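Local coordinates for aerolysin-like protein (Bombina maxima, PDB 6LH8) that probably regulates a pore-forming toad relative as an aerolysin-like paralog, or itself forms membrane pores that act on endolysosomes, at residues A[3-14]-A[121-129]; A[45-55]-A[135-146]. All coordinates share one frame; numbering follows the deposited sequence.

Interaction 1. Residues A[3-14]-A[121-129]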
# COMPACT_ATOMS: atom_id res chain seq x y z
N ALA A 3 -7.46 13.57 -20.38
CA ALA A 3 -6.52 12.85 -21.21
C ALA A 3 -6.99 11.43 -21.51
O ALA A 3 -7.75 10.83 -20.74
CB ALA A 3 -5.15 12.81 -20.54
N SER A 4 -6.54 10.90 -22.65
CA SER A 4 -6.57 9.46 -22.86
C SER A 4 -5.39 8.85 -22.11
O SER A 4 -4.29 9.39 -22.16
CB SER A 4 -6.46 9.11 -24.34
OG SER A 4 -7.56 9.59 -25.07
N VAL A 5 -5.62 7.74 -21.41
CA VAL A 5 -4.62 7.19 -20.50
C VAL A 5 -4.45 5.70 -20.76
O VAL A 5 -5.45 4.97 -20.85
CB VAL A 5 -5.01 7.42 -19.03
CG1 VAL A 5 -3.95 6.83 -18.11
CG2 VAL A 5 -5.20 8.89 -18.74
N THR A 6 -3.20 5.24 -20.87
CA THR A 6 -2.90 3.81 -20.93
C THR A 6 -1.66 3.54 -20.09
O THR A 6 -0.59 4.08 -20.39
CB THR A 6 -2.65 3.36 -22.37
OG1 THR A 6 -3.84 3.53 -23.15
CG2 THR A 6 -2.22 1.89 -22.40
N VAL A 7 -1.78 2.72 -19.05
CA VAL A 7 -0.63 2.37 -18.22
C VAL A 7 0.07 1.18 -18.85
O VAL A 7 -0.58 0.20 -19.24
CB VAL A 7 -1.05 2.06 -16.77
CG1 VAL A 7 0.18 1.74 -15.93
CG2 VAL A 7 -1.80 3.23 -16.17
N LEU A 8 1.40 1.26 -18.98
CA LEU A 8 2.21 0.17 -19.55
C LEU A 8 2.67 -0.75 -18.43
O LEU A 8 3.82 -0.75 -17.99
CB LEU A 8 3.39 0.73 -20.34
CG LEU A 8 3.09 1.87 -21.34
CD1 LEU A 8 4.32 2.21 -22.16
CD2 LEU A 8 1.91 1.52 -22.26
N TRP A 9 1.73 -1.59 -17.98
CA TRP A 9 1.99 -2.46 -16.84
C TRP A 9 3.10 -3.46 -17.14
O TRP A 9 3.81 -3.90 -16.22
CB TRP A 9 0.71 -3.19 -16.44
CG TRP A 9 -0.38 -2.31 -15.90
CD1 TRP A 9 -1.63 -2.15 -16.43
CD2 TRP A 9 -0.33 -1.51 -14.71
NE1 TRP A 9 -2.36 -1.27 -15.64
CE2 TRP A 9 -1.58 -0.87 -14.58
CE3 TRP A 9 0.66 -1.25 -13.75
CZ2 TRP A 9 -1.88 -0.00 -13.53
CZ3 TRP A 9 0.36 -0.39 -12.70
CH2 TRP A 9 -0.90 0.22 -12.60
N ASP A 10 3.27 -3.85 -18.42
CA ASP A 10 4.35 -4.79 -18.70
C ASP A 10 5.72 -4.16 -18.54
O ASP A 10 6.72 -4.89 -18.55
CB ASP A 10 4.21 -5.40 -20.11
CG ASP A 10 4.40 -4.39 -21.22
OD1 ASP A 10 3.97 -3.23 -21.07
OD2 ASP A 10 4.96 -4.77 -22.27
N LYS A 11 5.80 -2.84 -18.40
CA LYS A 11 7.05 -2.13 -18.17
C LYS A 11 7.25 -1.77 -16.70
O LYS A 11 8.13 -0.94 -16.39
CB LYS A 11 7.11 -0.86 -19.02
CG LYS A 11 7.21 -1.12 -20.53
CD LYS A 11 8.53 -1.81 -20.86
CE LYS A 11 8.70 -2.06 -22.36
NZ LYS A 11 9.79 -3.04 -22.64
N GLU A 12 6.47 -2.37 -15.80
CA GLU A 12 6.52 -2.04 -14.38
C GLU A 12 7.90 -2.33 -13.79
O GLU A 12 8.52 -3.36 -14.09
CB GLU A 12 5.46 -2.84 -13.62
CG GLU A 12 5.48 -2.63 -12.11
CD GLU A 12 4.28 -3.24 -11.42
OE1 GLU A 12 3.18 -2.68 -11.55
OE2 GLU A 12 4.45 -4.28 -10.75
N ILE A 13 8.37 -1.43 -12.93
CA ILE A 13 9.65 -1.54 -12.24
C ILE A 13 9.37 -1.96 -10.80
O ILE A 13 8.48 -1.39 -10.14
CB ILE A 13 10.44 -0.22 -12.27
CG1 ILE A 13 10.81 0.14 -13.71
CG2 ILE A 13 11.68 -0.29 -11.35
CD1 ILE A 13 11.30 1.62 -13.86
N GLU A 14 10.13 -2.94 -10.31
CA GLU A 14 10.07 -3.35 -8.91
C GLU A 14 11.01 -2.44 -8.13
O GLU A 14 12.23 -2.60 -8.16
CB GLU A 14 10.45 -4.82 -8.77
CG GLU A 14 10.49 -5.35 -7.34
CD GLU A 14 10.96 -6.80 -7.29
OE1 GLU A 14 11.81 -7.19 -8.13
OE2 GLU A 14 10.47 -7.55 -6.42
N ILE A 121 7.24 -0.76 -3.36
CA ILE A 121 7.10 0.35 -4.29
C ILE A 121 7.23 -0.19 -5.70
O ILE A 121 8.18 -0.92 -6.01
CB ILE A 121 8.13 1.47 -4.02
CG1 ILE A 121 7.95 2.04 -2.61
CG2 ILE A 121 7.96 2.60 -5.03
CD1 ILE A 121 9.08 2.94 -2.17
N THR A 122 6.27 0.14 -6.56
CA THR A 122 6.35 -0.20 -7.97
C THR A 122 6.04 1.05 -8.78
O THR A 122 5.42 2.00 -8.27
CB THR A 122 5.37 -1.31 -8.36
OG1 THR A 122 4.03 -0.93 -8.00
CG2 THR A 122 5.74 -2.62 -7.65
N SER A 123 6.50 1.08 -10.02
CA SER A 123 6.28 2.24 -10.87
C SER A 123 6.11 1.77 -12.31
O SER A 123 6.62 0.71 -12.68
CB SER A 123 7.43 3.25 -10.75
OG SER A 123 8.68 2.65 -11.01
N ALA A 124 5.38 2.55 -13.12
CA ALA A 124 5.16 2.13 -14.50
C ALA A 124 4.96 3.35 -15.39
O ALA A 124 4.54 4.41 -14.90
CB ALA A 124 3.94 1.19 -14.62
N PRO A 125 5.27 3.24 -16.68
CA PRO A 125 4.98 4.35 -17.61
C PRO A 125 3.49 4.52 -17.84
O PRO A 125 2.72 3.57 -17.81
CB PRO A 125 5.69 3.93 -18.90
CG PRO A 125 6.56 2.73 -18.54
CD PRO A 125 5.88 2.09 -17.37
N VAL A 126 3.09 5.76 -18.06
CA VAL A 126 1.69 6.08 -18.35
C VAL A 126 1.67 6.91 -19.62
O VAL A 126 2.15 8.05 -19.62
CB VAL A 126 0.99 6.81 -17.20
CG1 VAL A 126 -0.48 6.97 -17.52
CG2 VAL A 126 1.15 6.02 -15.88
N GLU A 127 1.12 6.36 -20.70
CA GLU A 127 1.01 7.11 -21.93
C GLU A 127 -0.23 7.99 -21.86
O GLU A 127 -1.33 7.51 -21.59
CB GLU A 127 1.01 6.17 -23.14
CG GLU A 127 2.40 5.55 -23.37
CD GLU A 127 2.51 4.70 -24.62
OE1 GLU A 127 1.46 4.26 -25.14
OE2 GLU A 127 3.65 4.47 -25.07
N ILE A 128 -0.02 9.30 -22.03
CA ILE A 128 -1.06 10.32 -21.90
C ILE A 128 -1.20 10.99 -23.25
O ILE A 128 -0.19 11.32 -23.89
CB ILE A 128 -0.68 11.37 -20.83
CG1 ILE A 128 -0.60 10.73 -19.44
CG2 ILE A 128 -1.62 12.57 -20.88
CD1 ILE A 128 -1.76 9.88 -19.11
N SER A 129 -2.43 11.22 -23.69
CA SER A 129 -2.63 12.10 -24.83
C SER A 129 -3.78 13.05 -24.51
O SER A 129 -4.81 12.63 -23.98
CB SER A 129 -2.92 11.31 -26.11
OG SER A 129 -4.23 10.81 -26.10
O HOH W 1 -7.07 12.38 -26.03
O HOH W 2 1.68 -1.36 -9.47
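Thr122 meets Glu12 where strand 121-129 pairs with residues 13-14. The extended Glu12 chain crosses the threonine obliquely, OE2 lying 3.7 Å from Thr122 CG2, while one water joins Glu12 OE1 to Thr122 OG1; OE1 also forms a salt bridge with Lys71. Ser123 forms a hydrogen-bonded antiparallel pair with Ile13, the Ile13 N to Ser123 O bond (2.8 Å) nearly straight at 169°. At Ala124 the edge strand breaks off: residues 8-12 loop out through an inverse gamma turn centred on Leu8 and a 3-10 segment, and Ala124 CB lies 3.9 Å from Leu8 O and 4.0 Å from Val7 CG1. Pro125 has no N-H to give, so Leu8 N to Pro125 O (2.9 Å) is the one backbone hydrogen bond here, and Lys11 CB packs 3.6 Å from Pro125 CD. Val126 CG1 comes within 3.5 Å of Val5 CG1. Two backbone bonds join Glu127 to Thr6; the Glu127 side chain crosses that of Leu8 at about a right angle, OE2 3.7 Å from Leu8 CD1. Ile128 CD1 lies beside Val5 CG2 because chi2 (-49°) folds the chain toward the valine. Ser129 pairs with Ser4, a water bridging Ser129 O to Ser4 OG. In this half Val5, Val7 and Ile128 pack on strand 65-68 and Val126 on Tyr139, opposite Ser4, Thr6, Glu127 and Ser129; the Glu12-Thr122 end is polar and water-bridged.

Interaction 2. Residues A[45-55]-A[135-146]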
# COMPACT_ATOMS: atom_id res chain seq x y z
N ASP A 45 -3.66 0.64 10.73
CA ASP A 45 -3.94 1.31 9.47
C ASP A 45 -3.11 0.68 8.37
O ASP A 45 -1.92 0.38 8.57
CB ASP A 45 -3.63 2.80 9.58
CG ASP A 45 -4.69 3.56 10.35
OD1 ASP A 45 -5.76 2.97 10.66
OD2 ASP A 45 -4.45 4.74 10.64
N ARG A 46 -3.74 0.44 7.23
CA ARG A 46 -3.09 -0.12 6.04
C ARG A 46 -3.35 0.83 4.89
O ARG A 46 -4.49 1.25 4.67
CB ARG A 46 -3.61 -1.53 5.73
CG ARG A 46 -3.16 -2.06 4.39
CD ARG A 46 -3.72 -3.45 4.13
NE ARG A 46 -3.25 -4.00 2.87
CZ ARG A 46 -3.83 -5.02 2.25
NH1 ARG A 46 -4.88 -5.60 2.80
NH2 ARG A 46 -3.35 -5.47 1.10
N THR A 47 -2.29 1.22 4.17
CA THR A 47 -2.45 2.21 3.11
C THR A 47 -1.82 1.73 1.82
O THR A 47 -0.88 0.93 1.81
CB THR A 47 -1.83 3.55 3.47
OG1 THR A 47 -0.42 3.38 3.65
CG2 THR A 47 -2.44 4.11 4.76
N ILE A 48 -2.37 2.25 0.73
CA ILE A 48 -1.74 2.21 -0.59
C ILE A 48 -1.73 3.64 -1.10
O ILE A 48 -2.76 4.32 -1.07
CB ILE A 48 -2.50 1.29 -1.57
CG1 ILE A 48 -2.54 -0.15 -1.04
CG2 ILE A 48 -1.88 1.38 -2.95
CD1 ILE A 48 -3.27 -1.12 -1.98
N THR A 49 -0.58 4.12 -1.53
CA THR A 49 -0.49 5.49 -2.03
C THR A 49 -0.21 5.45 -3.53
O THR A 49 0.72 4.77 -3.98
CB THR A 49 0.59 6.27 -1.29
OG1 THR A 49 0.20 6.40 0.09
CG2 THR A 49 0.72 7.67 -1.89
N HIS A 50 -1.02 6.19 -4.29
CA HIS A 50 -0.90 6.26 -5.75
C HIS A 50 -0.43 7.64 -6.16
O HIS A 50 -1.02 8.64 -5.76
CB HIS A 50 -2.25 5.96 -6.40
CG HIS A 50 -2.86 4.66 -5.96
ND1 HIS A 50 -2.51 3.45 -6.52
CD2 HIS A 50 -3.79 4.40 -5.02
CE1 HIS A 50 -3.21 2.49 -5.93
NE2 HIS A 50 -4.00 3.04 -5.03
N ASN A 51 0.61 7.70 -7.00
CA ASN A 51 1.18 8.97 -7.42
C ASN A 51 1.34 9.00 -8.93
O ASN A 51 1.57 7.98 -9.56
CB ASN A 51 2.55 9.19 -6.77
CG ASN A 51 2.53 8.87 -5.29
OD1 ASN A 51 2.33 9.77 -4.49
ND2 ASN A 51 2.70 7.58 -4.94
N ILE A 52 1.24 10.20 -9.50
CA ILE A 52 1.55 10.42 -10.90
C ILE A 52 2.60 11.52 -10.97
O ILE A 52 2.54 12.50 -10.22
CB ILE A 52 0.30 10.76 -11.74
CG1 ILE A 52 0.58 10.54 -13.23
CG2 ILE A 52 -0.25 12.16 -11.48
CD1 ILE A 52 0.60 9.06 -13.63
N THR A 53 3.63 11.30 -11.79
CA THR A 53 4.74 12.23 -11.93
C THR A 53 4.93 12.53 -13.41
O THR A 53 4.74 11.64 -14.25
CB THR A 53 6.05 11.68 -11.34
OG1 THR A 53 6.41 10.44 -11.96
CG2 THR A 53 5.92 11.44 -9.83
N LEU A 54 5.25 13.78 -13.74
CA LEU A 54 5.45 14.16 -15.14
C LEU A 54 6.82 14.76 -15.33
O LEU A 54 7.40 15.29 -14.37
CB LEU A 54 4.39 15.17 -15.60
CG LEU A 54 3.07 14.59 -16.09
CD1 LEU A 54 2.21 14.17 -14.88
CD2 LEU A 54 2.29 15.56 -17.01
N PRO A 55 7.40 14.69 -16.52
CA PRO A 55 8.65 15.39 -16.80
C PRO A 55 8.53 16.87 -16.44
O PRO A 55 7.46 17.47 -16.57
CB PRO A 55 8.87 15.18 -18.29
CG PRO A 55 8.19 13.87 -18.58
CD PRO A 55 6.94 13.92 -17.71
N GLU A 135 2.51 12.52 -23.97
CA GLU A 135 3.49 12.49 -22.89
C GLU A 135 3.54 11.08 -22.33
O GLU A 135 2.55 10.35 -22.38
CB GLU A 135 3.13 13.49 -21.78
CG GLU A 135 4.18 13.56 -20.67
CD GLU A 135 5.50 14.06 -21.20
OE1 GLU A 135 6.31 13.23 -21.67
OE2 GLU A 135 5.73 15.29 -21.18
N THR A 136 4.68 10.69 -21.79
CA THR A 136 4.76 9.47 -21.00
C THR A 136 5.06 9.88 -19.57
O THR A 136 6.18 10.29 -19.26
CB THR A 136 5.80 8.51 -21.56
OG1 THR A 136 5.50 8.23 -22.94
CG2 THR A 136 5.81 7.22 -20.76
N ALA A 137 4.04 9.82 -18.72
CA ALA A 137 4.20 10.10 -17.30
C ALA A 137 4.68 8.83 -16.59
O ALA A 137 4.88 7.78 -17.22
CB ALA A 137 2.89 10.63 -16.71
N THR A 138 4.89 8.92 -15.28
CA THR A 138 5.28 7.76 -14.48
C THR A 138 4.35 7.63 -13.28
O THR A 138 4.18 8.59 -12.51
CB THR A 138 6.73 7.87 -13.99
OG1 THR A 138 7.60 7.94 -15.12
CG2 THR A 138 7.10 6.63 -13.17
N TYR A 139 3.75 6.46 -13.14
CA TYR A 139 2.87 6.12 -12.02
C TYR A 139 3.69 5.41 -10.96
O TYR A 139 4.55 4.59 -11.29
CB TYR A 139 1.72 5.23 -12.50
CG TYR A 139 1.02 4.48 -11.39
CD1 TYR A 139 0.07 5.11 -10.58
CD2 TYR A 139 1.30 3.13 -11.14
CE1 TYR A 139 -0.57 4.41 -9.54
CE2 TYR A 139 0.67 2.43 -10.11
CZ TYR A 139 -0.26 3.08 -9.32
OH TYR A 139 -0.90 2.39 -8.30
N ILE A 140 3.45 5.74 -9.70
CA ILE A 140 4.15 5.14 -8.57
C ILE A 140 3.12 4.64 -7.57
O ILE A 140 2.19 5.38 -7.21
CB ILE A 140 5.12 6.13 -7.88
CG1 ILE A 140 6.14 6.71 -8.87
CG2 ILE A 140 5.83 5.46 -6.71
CD1 ILE A 140 6.85 7.96 -8.35
N CYS A 141 3.28 3.40 -7.13
CA CYS A 141 2.42 2.76 -6.14
C CYS A 141 3.26 2.41 -4.92
O CYS A 141 4.23 1.66 -5.02
CB CYS A 141 1.78 1.48 -6.71
SG CYS A 141 0.60 0.76 -5.54
N GLN A 142 2.90 2.95 -3.77
CA GLN A 142 3.53 2.59 -2.49
C GLN A 142 2.49 1.80 -1.71
O GLN A 142 1.55 2.39 -1.17
CB GLN A 142 3.98 3.82 -1.72
CG GLN A 142 5.19 4.49 -2.31
CD GLN A 142 5.02 5.97 -2.51
OE1 GLN A 142 3.93 6.53 -2.34
NE2 GLN A 142 6.11 6.64 -2.87
N SER A 143 2.65 0.48 -1.66
CA SER A 143 1.63 -0.39 -1.09
C SER A 143 2.10 -1.09 0.18
O SER A 143 3.29 -1.34 0.39
CB SER A 143 1.15 -1.45 -2.10
OG SER A 143 2.24 -2.10 -2.72
N GLN A 144 1.13 -1.40 1.04
CA GLN A 144 1.31 -2.18 2.25
C GLN A 144 0.36 -3.37 2.20
O GLN A 144 -0.81 -3.21 1.85
CB GLN A 144 1.03 -1.35 3.51
CG GLN A 144 1.79 -0.03 3.62
CD GLN A 144 1.44 0.72 4.89
OE1 GLN A 144 0.32 0.62 5.39
NE2 GLN A 144 2.40 1.47 5.42
N SER A 145 0.86 -4.54 2.54
CA SER A 145 0.04 -5.74 2.63
C SER A 145 -0.66 -5.83 3.98
O SER A 145 -0.42 -5.03 4.89
CB SER A 145 0.88 -6.98 2.42
OG SER A 145 1.57 -7.32 3.62
N GLY A 146 -1.55 -6.82 4.10
CA GLY A 146 -2.07 -7.18 5.41
C GLY A 146 -0.97 -7.70 6.32
O GLY A 146 0.08 -8.16 5.88
O HOH W 3 -0.22 2.56 7.40
O HOH W 4 -1.71 -4.15 -0.92
O HOH W 5 1.55 3.00 1.52
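Arg46 lays its side chain along Gln144, Ser145 and Gly146. From CB the chain runs fully extended, CG anti to the backbone N (chi1 170°), which carries it alongside the Gln144 carbonyl: CG lies 3.6 Å from Gln144 O, and CD is about equally near that oxygen and Ser145 O. NE then donates to Gln144 O at 2.8 Å, with the oxygen close to the guanidinium plane. CZ comes over the Ser145-Gly146 peptide, whose Gly146 N lies above the centre of one guanidinium face, and NH2 reaches a water that in turn donates to Gln144 O. The Gln144 side chain turns to the next residue, Thr47: its OE1 takes Thr47 N at 2.9 Å, the donor standing above the amide plane, while Gln144 O, which a regular pair would use, is taken by Arg46 NE.

Six backbone bonds tie Thr49 to Gln142, Asn51 to Ile140 and Thr53 to Thr138. Asn51 ND2 adds bonds to Ile140 O and Gln142 OE1, the two amide planes being 73° apart, and its OD1 bonds to Ser90 OG of strand 90-100, so the amide is held on both oxygen and nitrogen. Thr53 OG1 gives Thr138 O a second donor. On the opposite face His50 ND1 and Tyr139 OH share a short bond of 2.6 Å, the rings meeting rim to rim with planes at 22°; Glu93 holds His50 NE2. Strand 41-53 lies between strands 133-154 and 90-100, while Phe83 of strand 81-84 and Pro70 pack on the His50 side and strand 110-130 flanks strand 133-154.

Interactions 1 and 2 are two pairings of one antiparallel sheet, separated by that of strands 110-130 and 133-154, with their centres 11 Å apart. Strands 110-130 and 133-154 follow each other in the chain and are neighbours in the sheet, and they join the two contacts directly: Val126 O lies 2.7 Å from Ala137 N and Ile128 N 2.8 Å from Glu135 O, both probable hydrogen bonds. Side chains also meet at this seam, Val126 CG2 packing 3.5 Å from Tyr139 CB. Interaction 1 attaches the outermost strand 4-28, whereas interaction 2 attaches strand 41-53 further inside. Such long, twisted antiparallel strands are in keeping with an aerolysin-type fold.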